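Local coordinates for protein alpha,alpha-trehalose-phosphate synthase (UDP-forming) (PDB 5TVG) that belongs to glycosyltransferase family 20, enzymes of the GT-B fold, and holds uridine-5'-diphosphate and a magnesium ion, at residues A[240-245]-A[382-387]; A[403-408]-A[443-448]; A[253-258]-A[352-357]; A[244-249]-A[358-363]. All coordinates share one frame; numbering follows the deposited sequence. Where two conformers were deposited one is given.

Interaction 1 (A[240-245]-A[382-387]); sequences DAIAEA and VASQDP. With MG (magnesium ion), chain O.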
# COMPACT_ATOMS: atom_id res chain seq x y z
N ASP A 240 -17.10 -41.40 12.35
CA ASP A 240 -18.48 -41.78 12.67
C ASP A 240 -19.13 -40.83 13.68
O ASP A 240 -20.36 -40.66 13.65
CB ASP A 240 -18.51 -43.25 13.13
CG ASP A 240 -17.96 -44.23 12.05
OD1 ASP A 240 -18.11 -43.97 10.84
OD2 ASP A 240 -17.37 -45.26 12.41
N ALA A 241 -18.37 -40.27 14.62
CA ALA A 241 -18.91 -39.20 15.46
C ALA A 241 -19.19 -37.94 14.63
O ALA A 241 -20.21 -37.27 14.82
CB ALA A 241 -17.96 -38.90 16.64
N ILE A 242 -18.30 -37.61 13.69
CA ILE A 242 -18.56 -36.47 12.80
C ILE A 242 -19.84 -36.69 12.02
O ILE A 242 -20.65 -35.76 11.86
CB ILE A 242 -17.35 -36.25 11.87
CG1 ILE A 242 -16.21 -35.68 12.73
CG2 ILE A 242 -17.71 -35.28 10.68
CD1 ILE A 242 -14.85 -35.75 12.13
N ALA A 243 -20.07 -37.92 11.55
CA ALA A 243 -21.27 -38.20 10.77
C ALA A 243 -22.52 -37.96 11.59
O ALA A 243 -23.47 -37.31 11.14
CB ALA A 243 -21.24 -39.65 10.27
N GLU A 244 -22.53 -38.46 12.82
CA GLU A 244 -23.70 -38.28 13.68
C GLU A 244 -23.94 -36.81 13.99
O GLU A 244 -25.09 -36.34 13.96
CB GLU A 244 -23.52 -39.05 14.97
CG GLU A 244 -24.72 -38.97 15.86
CD GLU A 244 -24.89 -40.24 16.66
OE1 GLU A 244 -24.76 -40.18 17.92
OE2 GLU A 244 -25.14 -41.29 16.01
N ALA A 245 -22.88 -36.06 14.27
CA ALA A 245 -23.05 -34.64 14.54
C ALA A 245 -23.63 -33.93 13.32
O ALA A 245 -24.51 -33.08 13.45
CB ALA A 245 -21.71 -34.03 14.93
N VAL A 382 -14.86 -35.01 4.55
CA VAL A 382 -15.21 -36.36 4.06
C VAL A 382 -16.18 -37.03 5.02
O VAL A 382 -17.22 -37.55 4.62
CB VAL A 382 -13.94 -37.21 3.87
CG1 VAL A 382 -14.29 -38.69 3.68
CG2 VAL A 382 -13.10 -36.65 2.70
N ALA A 383 -15.88 -36.95 6.33
CA ALA A 383 -16.69 -37.68 7.31
C ALA A 383 -18.12 -37.17 7.42
O ALA A 383 -18.99 -37.92 7.87
CB ALA A 383 -16.06 -37.60 8.70
N SER A 384 -18.37 -35.92 7.03
CA SER A 384 -19.71 -35.38 7.17
C SER A 384 -20.65 -35.87 6.09
O SER A 384 -21.87 -35.70 6.22
CB SER A 384 -19.67 -33.84 7.11
OG SER A 384 -18.87 -33.29 8.16
N GLN A 385 -20.11 -36.44 5.01
CA GLN A 385 -20.93 -36.65 3.83
C GLN A 385 -21.91 -37.80 4.03
O GLN A 385 -21.63 -38.77 4.72
CB GLN A 385 -20.08 -36.92 2.57
CG GLN A 385 -19.16 -35.76 2.18
CD GLN A 385 -19.90 -34.45 2.02
OE1 GLN A 385 -20.80 -34.33 1.17
NE2 GLN A 385 -19.58 -33.47 2.86
N ASP A 386 -23.03 -37.69 3.36
CA ASP A 386 -23.95 -38.81 3.23
C ASP A 386 -23.43 -39.78 2.17
O ASP A 386 -23.30 -39.38 1.00
CB ASP A 386 -25.32 -38.27 2.86
CG ASP A 386 -26.36 -39.34 2.74
OD1 ASP A 386 -26.03 -40.55 2.83
OD2 ASP A 386 -27.52 -38.96 2.54
N PRO A 387 -23.15 -41.03 2.52
CA PRO A 387 -22.63 -41.99 1.52
C PRO A 387 -23.58 -42.27 0.39
O PRO A 387 -23.14 -42.80 -0.64
CB PRO A 387 -22.36 -43.27 2.34
CG PRO A 387 -23.20 -43.10 3.57
CD PRO A 387 -23.23 -41.63 3.87
MG MG O . -22.63 -33.17 0.73
O HOH W 1 -23.52 -34.13 -1.46

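Interaction 2 (A[403-408]-A[443-448]); sequences AELGGA and AQLRNN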
# COMPACT_ATOMS: atom_id res chain seq x y z
N ALA A 403 -1.49 -36.95 1.53
CA ALA A 403 -0.85 -38.26 1.48
C ALA A 403 -1.81 -39.39 1.80
O ALA A 403 -1.54 -40.52 1.40
CB ALA A 403 0.34 -38.29 2.44
N GLU A 404 -2.94 -39.11 2.46
CA GLU A 404 -3.89 -40.15 2.86
C GLU A 404 -5.18 -40.15 2.07
O GLU A 404 -5.75 -41.22 1.84
CB GLU A 404 -4.27 -40.02 4.35
CG GLU A 404 -3.14 -40.16 5.36
CD GLU A 404 -3.57 -39.81 6.83
OE1 GLU A 404 -3.41 -38.63 7.27
OE2 GLU A 404 -4.06 -40.74 7.53
N LEU A 405 -5.67 -38.99 1.62
CA LEU A 405 -7.01 -38.90 1.04
C LEU A 405 -6.95 -39.10 -0.48
O LEU A 405 -7.11 -38.18 -1.28
CB LEU A 405 -7.66 -37.58 1.43
CG LEU A 405 -7.79 -37.40 2.94
CD1 LEU A 405 -8.42 -36.03 3.25
CD2 LEU A 405 -8.61 -38.53 3.59
N GLY A 406 -6.74 -40.36 -0.88
CA GLY A 406 -6.58 -40.72 -2.30
C GLY A 406 -7.82 -40.52 -3.15
O GLY A 406 -7.70 -40.39 -4.38
N GLY A 407 -9.00 -40.49 -2.55
CA GLY A 407 -10.21 -40.14 -3.28
C GLY A 407 -10.39 -38.66 -3.57
O GLY A 407 -11.31 -38.27 -4.30
N ALA A 408 -9.53 -37.81 -2.99
CA ALA A 408 -9.64 -36.39 -3.27
C ALA A 408 -9.19 -36.06 -4.70
O ALA A 408 -8.41 -36.78 -5.32
CB ALA A 408 -8.81 -35.57 -2.29
N ALA A 443 -12.69 -45.07 4.34
CA ALA A 443 -11.95 -46.21 4.87
C ALA A 443 -10.59 -45.76 5.38
O ALA A 443 -10.06 -46.34 6.34
CB ALA A 443 -11.80 -47.33 3.82
N GLN A 444 -9.96 -44.79 4.71
CA GLN A 444 -8.71 -44.28 5.27
C GLN A 444 -8.95 -43.63 6.62
O GLN A 444 -8.19 -43.85 7.58
CB GLN A 444 -8.05 -43.27 4.32
CG GLN A 444 -7.46 -43.93 3.09
CD GLN A 444 -6.17 -44.66 3.40
OE1 GLN A 444 -6.18 -45.76 3.94
NE2 GLN A 444 -5.05 -44.03 3.06
N LEU A 445 -10.02 -42.83 6.73
CA LEU A 445 -10.29 -42.16 7.99
C LEU A 445 -10.54 -43.17 9.11
O LEU A 445 -10.04 -42.99 10.22
CB LEU A 445 -11.50 -41.23 7.84
CG LEU A 445 -11.38 -40.05 6.87
CD1 LEU A 445 -12.66 -39.22 6.89
CD2 LEU A 445 -10.17 -39.18 7.22
N ARG A 446 -11.26 -44.26 8.80
CA ARG A 446 -11.57 -45.25 9.82
C ARG A 446 -10.36 -46.09 10.20
O ARG A 446 -10.27 -46.56 11.34
CB ARG A 446 -12.69 -46.16 9.34
CG ARG A 446 -14.05 -45.55 9.47
CD ARG A 446 -15.05 -46.37 8.70
NE ARG A 446 -16.41 -45.91 8.95
CZ ARG A 446 -17.43 -46.21 8.16
NH1 ARG A 446 -17.24 -46.96 7.08
NH2 ARG A 446 -18.65 -45.76 8.45
N ASN A 447 -9.42 -46.27 9.28
CA ASN A 447 -8.28 -47.09 9.62
C ASN A 447 -7.12 -46.29 10.22
O ASN A 447 -6.17 -46.90 10.72
CB ASN A 447 -7.88 -47.89 8.38
CG ASN A 447 -8.99 -48.87 7.96
OD1 ASN A 447 -9.53 -48.81 6.84
ND2 ASN A 447 -9.37 -49.74 8.87
N ASN A 448 -7.21 -44.96 10.24
CA ASN A 448 -6.28 -44.11 10.99
C ASN A 448 -7.08 -43.04 11.74
O ASN A 448 -6.88 -41.84 11.56
CB ASN A 448 -5.22 -43.38 10.12
CG ASN A 448 -4.33 -42.43 10.99
OD1 ASN A 448 -3.98 -42.76 12.17
ND2 ASN A 448 -4.05 -41.22 10.45

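Interaction 3 (A[253-258]-A[352-357]); sequences KPVKML and RNLLMA. With UDP (uridine-5'-diphosphate), chain I.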
# COMPACT_ATOMS: atom_id res chain seq x y z
N LYS A 253 -31.08 -23.77 12.95
CA LYS A 253 -31.47 -22.57 12.20
C LYS A 253 -30.43 -22.10 11.19
O LYS A 253 -30.82 -21.80 10.05
CB LYS A 253 -31.83 -21.44 13.18
N PRO A 254 -29.14 -22.00 11.52
CA PRO A 254 -28.18 -21.57 10.48
C PRO A 254 -28.17 -22.49 9.28
O PRO A 254 -27.97 -22.04 8.14
CB PRO A 254 -26.83 -21.61 11.22
CG PRO A 254 -27.17 -21.54 12.68
CD PRO A 254 -28.47 -22.26 12.82
N VAL A 255 -28.39 -23.79 9.51
CA VAL A 255 -28.36 -24.74 8.41
C VAL A 255 -29.57 -24.54 7.51
O VAL A 255 -29.45 -24.55 6.28
CB VAL A 255 -28.29 -26.18 8.97
CG1 VAL A 255 -28.14 -27.18 7.82
CG2 VAL A 255 -27.17 -26.32 10.01
N LYS A 256 -30.74 -24.34 8.12
CA LYS A 256 -31.93 -24.07 7.32
C LYS A 256 -31.80 -22.75 6.57
O LYS A 256 -32.23 -22.64 5.42
CB LYS A 256 -33.18 -24.06 8.22
N MET A 257 -31.20 -21.74 7.20
CA MET A 257 -31.01 -20.46 6.53
C MET A 257 -30.20 -20.65 5.26
O MET A 257 -30.56 -20.11 4.20
CB MET A 257 -30.29 -19.46 7.46
CG MET A 257 -31.16 -18.85 8.57
SD MET A 257 -30.19 -17.90 9.79
CE MET A 257 -29.02 -17.07 8.71
N LEU A 258 -29.12 -21.42 5.34
CA LEU A 258 -28.26 -21.63 4.18
C LEU A 258 -29.00 -22.43 3.11
O LEU A 258 -29.03 -22.04 1.94
CB LEU A 258 -26.96 -22.32 4.59
CG LEU A 258 -25.99 -22.59 3.42
CD1 LEU A 258 -25.69 -21.29 2.65
CD2 LEU A 258 -24.71 -23.21 3.93
N ARG A 352 -18.68 -26.08 15.96
CA ARG A 352 -18.07 -27.10 15.10
C ARG A 352 -19.10 -28.09 14.56
O ARG A 352 -19.01 -28.52 13.40
CB ARG A 352 -16.97 -27.82 15.87
CG ARG A 352 -15.99 -28.55 15.00
CD ARG A 352 -14.68 -28.89 15.72
NE ARG A 352 -14.07 -30.05 15.08
CZ ARG A 352 -14.38 -31.30 15.40
NH1 ARG A 352 -15.27 -31.50 16.36
NH2 ARG A 352 -13.80 -32.33 14.79
N ASN A 353 -20.10 -28.44 15.35
CA ASN A 353 -21.13 -29.34 14.84
C ASN A 353 -21.95 -28.70 13.72
O ASN A 353 -22.40 -29.41 12.80
CB ASN A 353 -22.04 -29.80 15.96
CG ASN A 353 -21.32 -30.71 16.93
OD1 ASN A 353 -21.70 -30.80 18.09
ND2 ASN A 353 -20.25 -31.36 16.47
N LEU A 354 -22.19 -27.38 13.78
CA LEU A 354 -22.84 -26.71 12.65
C LEU A 354 -21.99 -26.85 11.39
O LEU A 354 -22.51 -27.11 10.30
CB LEU A 354 -23.09 -25.23 12.96
CG LEU A 354 -24.27 -24.91 13.89
CD1 LEU A 354 -24.32 -23.44 14.26
CD2 LEU A 354 -25.57 -25.31 13.20
N LEU A 355 -20.67 -26.71 11.53
CA LEU A 355 -19.79 -26.84 10.37
C LEU A 355 -19.99 -28.19 9.68
O LEU A 355 -19.98 -28.27 8.44
CB LEU A 355 -18.33 -26.65 10.80
CG LEU A 355 -17.92 -25.27 11.32
CD1 LEU A 355 -16.44 -25.23 11.55
CD2 LEU A 355 -18.30 -24.18 10.31
N MET A 356 -20.17 -29.26 10.46
CA MET A 356 -20.39 -30.59 9.87
C MET A 356 -21.67 -30.65 9.06
O MET A 356 -21.71 -31.25 7.99
CB MET A 356 -20.37 -31.66 10.97
CG MET A 356 -19.14 -31.53 11.90
SD MET A 356 -17.58 -31.52 10.98
CE MET A 356 -16.48 -30.75 12.13
N ALA A 357 -22.75 -30.04 9.56
CA ALA A 357 -23.98 -30.01 8.77
C ALA A 357 -23.80 -29.18 7.48
O ALA A 357 -24.45 -29.49 6.47
CB ALA A 357 -25.15 -29.49 9.60
N1 UDP I . -12.84 -25.03 13.30
C2 UDP I . -14.00 -24.78 14.00
N3 UDP I . -14.60 -23.58 13.73
C4 UDP I . -14.17 -22.61 12.85
C5 UDP I . -12.95 -22.93 12.15
C6 UDP I . -12.33 -24.11 12.41
O2 UDP I . -14.48 -25.57 14.80
O4 UDP I . -14.83 -21.56 12.72
C1' UDP I . -12.15 -26.31 13.57
C2' UDP I . -12.23 -27.37 12.47
O2' UDP I . -13.37 -28.16 12.71
C3' UDP I . -10.97 -28.19 12.76
C4' UDP I . -9.98 -27.13 13.23
O4' UDP I . -10.78 -26.05 13.77
O3' UDP I . -11.14 -29.24 13.71
C5' UDP I . -9.18 -26.57 12.09
O5' UDP I . -7.99 -27.35 12.10
PA UDP I . -7.19 -27.64 10.79
O1A UDP I . -6.29 -28.78 11.12
O2A UDP I . -8.11 -27.79 9.60
O3A UDP I . -6.32 -26.32 10.56
PB UDP I . -5.74 -25.35 11.67
O1B UDP I . -5.33 -26.28 12.82
O2B UDP I . -4.41 -24.88 11.09
O3B UDP I . -6.69 -24.25 12.02

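Interaction 4 (A[244-249]-A[358-363]); sequences EAAVQY and FFRMSQ. With MG (magnesium ion), chain O.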
# COMPACT_ATOMS: atom_id res chain seq x y z
N GLU A 244 -22.53 -38.46 12.82
CA GLU A 244 -23.70 -38.28 13.68
C GLU A 244 -23.94 -36.81 13.99
O GLU A 244 -25.09 -36.34 13.96
CB GLU A 244 -23.52 -39.05 14.97
CG GLU A 244 -24.72 -38.97 15.86
CD GLU A 244 -24.89 -40.24 16.66
OE1 GLU A 244 -24.76 -40.18 17.92
OE2 GLU A 244 -25.14 -41.29 16.01
N ALA A 245 -22.88 -36.06 14.27
CA ALA A 245 -23.05 -34.64 14.54
C ALA A 245 -23.63 -33.93 13.32
O ALA A 245 -24.51 -33.08 13.45
CB ALA A 245 -21.71 -34.03 14.93
N ALA A 246 -23.18 -34.32 12.12
CA ALA A 246 -23.66 -33.65 10.91
C ALA A 246 -25.15 -33.89 10.69
O ALA A 246 -25.88 -33.00 10.27
CB ALA A 246 -22.87 -34.11 9.69
N VAL A 247 -25.61 -35.11 10.99
CA VAL A 247 -27.03 -35.41 10.84
C VAL A 247 -27.83 -34.77 11.97
O VAL A 247 -28.86 -34.14 11.73
CB VAL A 247 -27.21 -36.95 10.80
CG1 VAL A 247 -28.64 -37.35 11.09
CG2 VAL A 247 -26.74 -37.50 9.45
N GLN A 248 -27.31 -34.87 13.20
CA GLN A 248 -28.02 -34.38 14.37
C GLN A 248 -28.29 -32.89 14.27
O GLN A 248 -29.37 -32.42 14.63
CB GLN A 248 -27.19 -34.67 15.63
CG GLN A 248 -27.76 -34.14 16.94
CD GLN A 248 -26.79 -34.32 18.14
OE1 GLN A 248 -25.67 -34.84 18.01
NE2 GLN A 248 -27.25 -33.89 19.32
N TYR A 249 -27.37 -32.14 13.68
CA TYR A 249 -27.51 -30.70 13.57
C TYR A 249 -28.09 -30.27 12.23
O TYR A 249 -28.13 -29.07 11.93
CB TYR A 249 -26.16 -30.04 13.82
CG TYR A 249 -25.79 -29.90 15.28
CD1 TYR A 249 -25.48 -31.02 16.06
CD2 TYR A 249 -25.75 -28.65 15.88
CE1 TYR A 249 -25.15 -30.89 17.40
CE2 TYR A 249 -25.41 -28.50 17.22
CZ TYR A 249 -25.12 -29.62 17.98
OH TYR A 249 -24.78 -29.46 19.30
N PHE A 358 -22.96 -28.13 7.49
CA PHE A 358 -22.67 -27.37 6.27
C PHE A 358 -21.91 -28.23 5.25
O PHE A 358 -22.24 -28.22 4.06
CB PHE A 358 -21.84 -26.11 6.57
CG PHE A 358 -22.51 -25.13 7.50
CD1 PHE A 358 -23.88 -25.06 7.61
CD2 PHE A 358 -21.73 -24.27 8.28
CE1 PHE A 358 -24.49 -24.16 8.47
CE2 PHE A 358 -22.32 -23.37 9.16
CZ PHE A 358 -23.71 -23.31 9.26
N PHE A 359 -20.87 -28.94 5.70
CA PHE A 359 -20.10 -29.83 4.83
C PHE A 359 -21.00 -30.86 4.16
O PHE A 359 -20.90 -31.09 2.95
CB PHE A 359 -19.01 -30.56 5.63
CG PHE A 359 -17.92 -29.66 6.15
CD1 PHE A 359 -17.64 -28.45 5.52
CD2 PHE A 359 -17.21 -30.01 7.31
CE1 PHE A 359 -16.64 -27.62 6.00
CE2 PHE A 359 -16.21 -29.19 7.79
CZ PHE A 359 -15.91 -27.99 7.14
N ARG A 360 -21.89 -31.50 4.93
CA ARG A 360 -22.79 -32.51 4.36
C ARG A 360 -23.69 -31.92 3.28
O ARG A 360 -23.93 -32.55 2.25
CB ARG A 360 -23.63 -33.10 5.47
CG ARG A 360 -24.50 -34.28 5.10
CD ARG A 360 -25.06 -34.88 6.42
NE ARG A 360 -25.78 -36.12 6.22
CZ ARG A 360 -25.25 -37.33 6.38
NH1 ARG A 360 -23.97 -37.46 6.75
NH2 ARG A 360 -26.00 -38.41 6.18
N MET A 361 -24.24 -30.72 3.52
CA MET A 361 -25.15 -30.10 2.56
C MET A 361 -24.44 -29.79 1.26
O MET A 361 -25.07 -29.86 0.20
CB MET A 361 -25.77 -28.83 3.16
CG MET A 361 -26.90 -28.19 2.30
SD MET A 361 -27.31 -26.52 2.92
CE MET A 361 -26.80 -26.76 4.62
N SER A 362 -23.14 -29.48 1.31
CA SER A 362 -22.41 -29.02 0.15
C SER A 362 -22.13 -30.14 -0.85
O SER A 362 -22.17 -31.33 -0.52
CB SER A 362 -21.07 -28.41 0.55
OG SER A 362 -20.26 -29.42 1.13
N GLN A 363 -21.82 -29.72 -2.09
CA GLN A 363 -21.38 -30.62 -3.14
C GLN A 363 -19.86 -30.70 -3.23
O GLN A 363 -19.33 -31.70 -3.70
CB GLN A 363 -21.94 -30.16 -4.51
CG GLN A 363 -23.43 -30.45 -4.69
CD GLN A 363 -24.35 -29.71 -3.67
OE1 GLN A 363 -24.33 -28.49 -3.55
NE2 GLN A 363 -25.11 -30.48 -2.92
MG MG O . -22.63 -33.17 0.73
O HOH W 1 -23.52 -34.13 -1.46

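Interaction 1 (A[240-245]-A[382-387])
The CG2 methyl of I242 presses on the methyl of A383, and the 3.5 Å between CG2 and CB is a little tighter than ordinary van der Waals contact. The beta branch of isoleucine makes this possible. CG2 stands opposite the backbone N across the CA-CB bond, while CG1 lies beside that N (chi1 -72°) and carries CD1 along the flank of A383, ending 4.1 Å from its CB. The same CG2 of I242 rests 3.4 Å from OG of S384, a hydroxyl that is already engaged: it bonds to E380 O within its own helix, so a serine can be buried here against a hydrocarbon. Small residues let the backbones come close, with CA of A243 only 3.7 Å from A383 O. Helix 376-384 belongs to the Rossmann-like C-terminal half of the GT-B fold, where L376, V377 and E380 take part in the uridine-5'-diphosphate pocket; helix 239-248 packs against it. The side chain of Q385 leaves in a different direction, its CB pointing away from helix 239-248. A bend at chi2 (-54°) brings OE1 to 2.2 Å from the magnesium ion. Glutamine suits this place because its two ends do different work: OE1 is a neutral ligand for the cation and also accepts G391 N, while NE2 donates to F359 O and Y381 O, which fixes the rotation of the amide.

Interaction 2 (A[403-408]-A[443-448])
This is a mainly polar contact between a loop and the end of a helix, in the C-terminal Rossmann-like half of the protein: the connection between strands 392-396 and 409-411 meets the last turn of helix 431-447. That helix and the residue that ends it grip E404 at two points. Its backbone O accepts NE2 of Q444 at 3.1 Å, in a nearly straight bond (N-H...O 164°) that lies in the carbonyl plane on a lone pair and also in the plane of the glutamine amide. Q444 folds at chi2 (-76°), which turns its long side chain back to bring NE2 to the loop. The same E404 O takes a weak bond from G406 N, closing an inverse gamma turn centred on L405. Further out, ND2 of N448 meets OE2 of the extended E404 side chain at 3.0 Å, on the syn side but somewhat out of the carboxylate plane, with carboxylate and amide planes 43° apart. N448 is the first residue to leave helical geometry, and its ND2 also donates to P234 O. The other carboxylate oxygen, OE1, pairs with K379, the stronger partner of E404. Beneath these bonds the leucines meet through their methyls, CD2 of L405 lying 4.0 Å from CD2 of L445. L405 packs onward against A378 of helix 376-384 and L393 of strand 392-396, while L445 touches K379 and V382 of that helix and P239 of helix 239-248.

Interaction 3 (A[253-258]-A[352-357])
Helices 253-258 and 352-357 run in roughly the same direction, their axes 9.8 Å apart at closest approach and crossing at -30°. Along this shallow crossing L354 and A357, one turn apart, face P254 and V255. L354 forks over the partner helix: CD1 meets CG of P254 at 3.8 Å, the two side chains crossing at about a right angle, while CD2 lies 3.7 Å from CG2 of V255. That CG2 also meets CB of A357 at 3.8 Å, because the V255 rotamer (chi1 -175°) sets CG1 opposite the backbone N and CG2 beside it. Proline fits the first turn of a helix, where its missing N-H costs no helical bond, and alanine lets valine settle close. The far side of helix 352-357 faces the nucleotide pocket of this GT-B enzyme. CD1 of L355 touches N3 of uridine-5'-diphosphate at 3.3 Å. R352, extended from CG to NE, sends weak hydrogen bonds from NE to ribose O2' (3.1 Å) and O3' (3.3 Å). CE of M356 covers one guanidinium face toward its rim, while NH2 of R352 pairs with E380 and NH1 donates to S28 O. Among its neighbours, helix 352-361 uses N353 and M356 to touch helix 239-248, and M356 to touch helix 376-384; helix 253-262 in turn meets a second subunit, where P254 and L258 pack on L338 of that subunit.

Interaction 4 (A[244-249]-A[358-363])
V247 and A246, near the end of helix 239-248, pack against the long side chain of R360 where helix 352-361 ends, in the Rossmann-like C-terminal half of the GT-B fold. The van der Waals contacts come first. CG2 of V247 sits over the centre of one face of the R360 guanidinium, 3.4 Å from CZ, and CB of A246 lies 4.0 Å from CD of R360. The arginine reaches this far because it is straight from CG to NE, with CG opposite the backbone N (chi1 -173°). A flat group of this kind can accept a methyl on its face while its N-H groups work around the rim: NH1 donates to S384 O, the strongest partner of R360, and NH2 has a long, weak ion pair with D386. A small alanine leaves room for the aliphatic part of the chain, and A246 also touches M356 and S384. The metal site is built differently, largely from backbone. Magnesium is bound by R360 O at 2.1 Å and S362 O at 2.3 Å, with OE1 of Q385 and a water at a longer 2.6 Å as its other ligands in the model. R360 O lies in the last turn of the helix, whose C-terminal end carries partial negative charge and probably suits a cation; S362, the first residue out of the helix, adds its own carbonyl. Hydrogen bonds hold the chain as it leaves the helix. Y381 OH bonds to S362 OG, and that same OG donates to F359 O at 2.6 Å, approaching 26° out of the carbonyl plane.

Interactions 1, 3 and 4 form one cluster around helices 239-248 and 352-361. Interactions 1 and 4 share E244 and A245, have centres about 7 Å apart and jointly supply the magnesium ligands; interaction 3 uses the earlier part of helix 352-361 and reaches the nucleotide. Interaction 1 is buried and sets an isoleucine against small residues, whereas interactions 3 and 4 are partly buried, one purely apolar between its helices, the other setting methyls against a charged chain. Interaction 2, also partly buried, depends mostly on hydrogen bonds. It meets interaction 1 through a salt bridge from D240 to R446 and packing of V382 on L445, but does not touch 3 or 4.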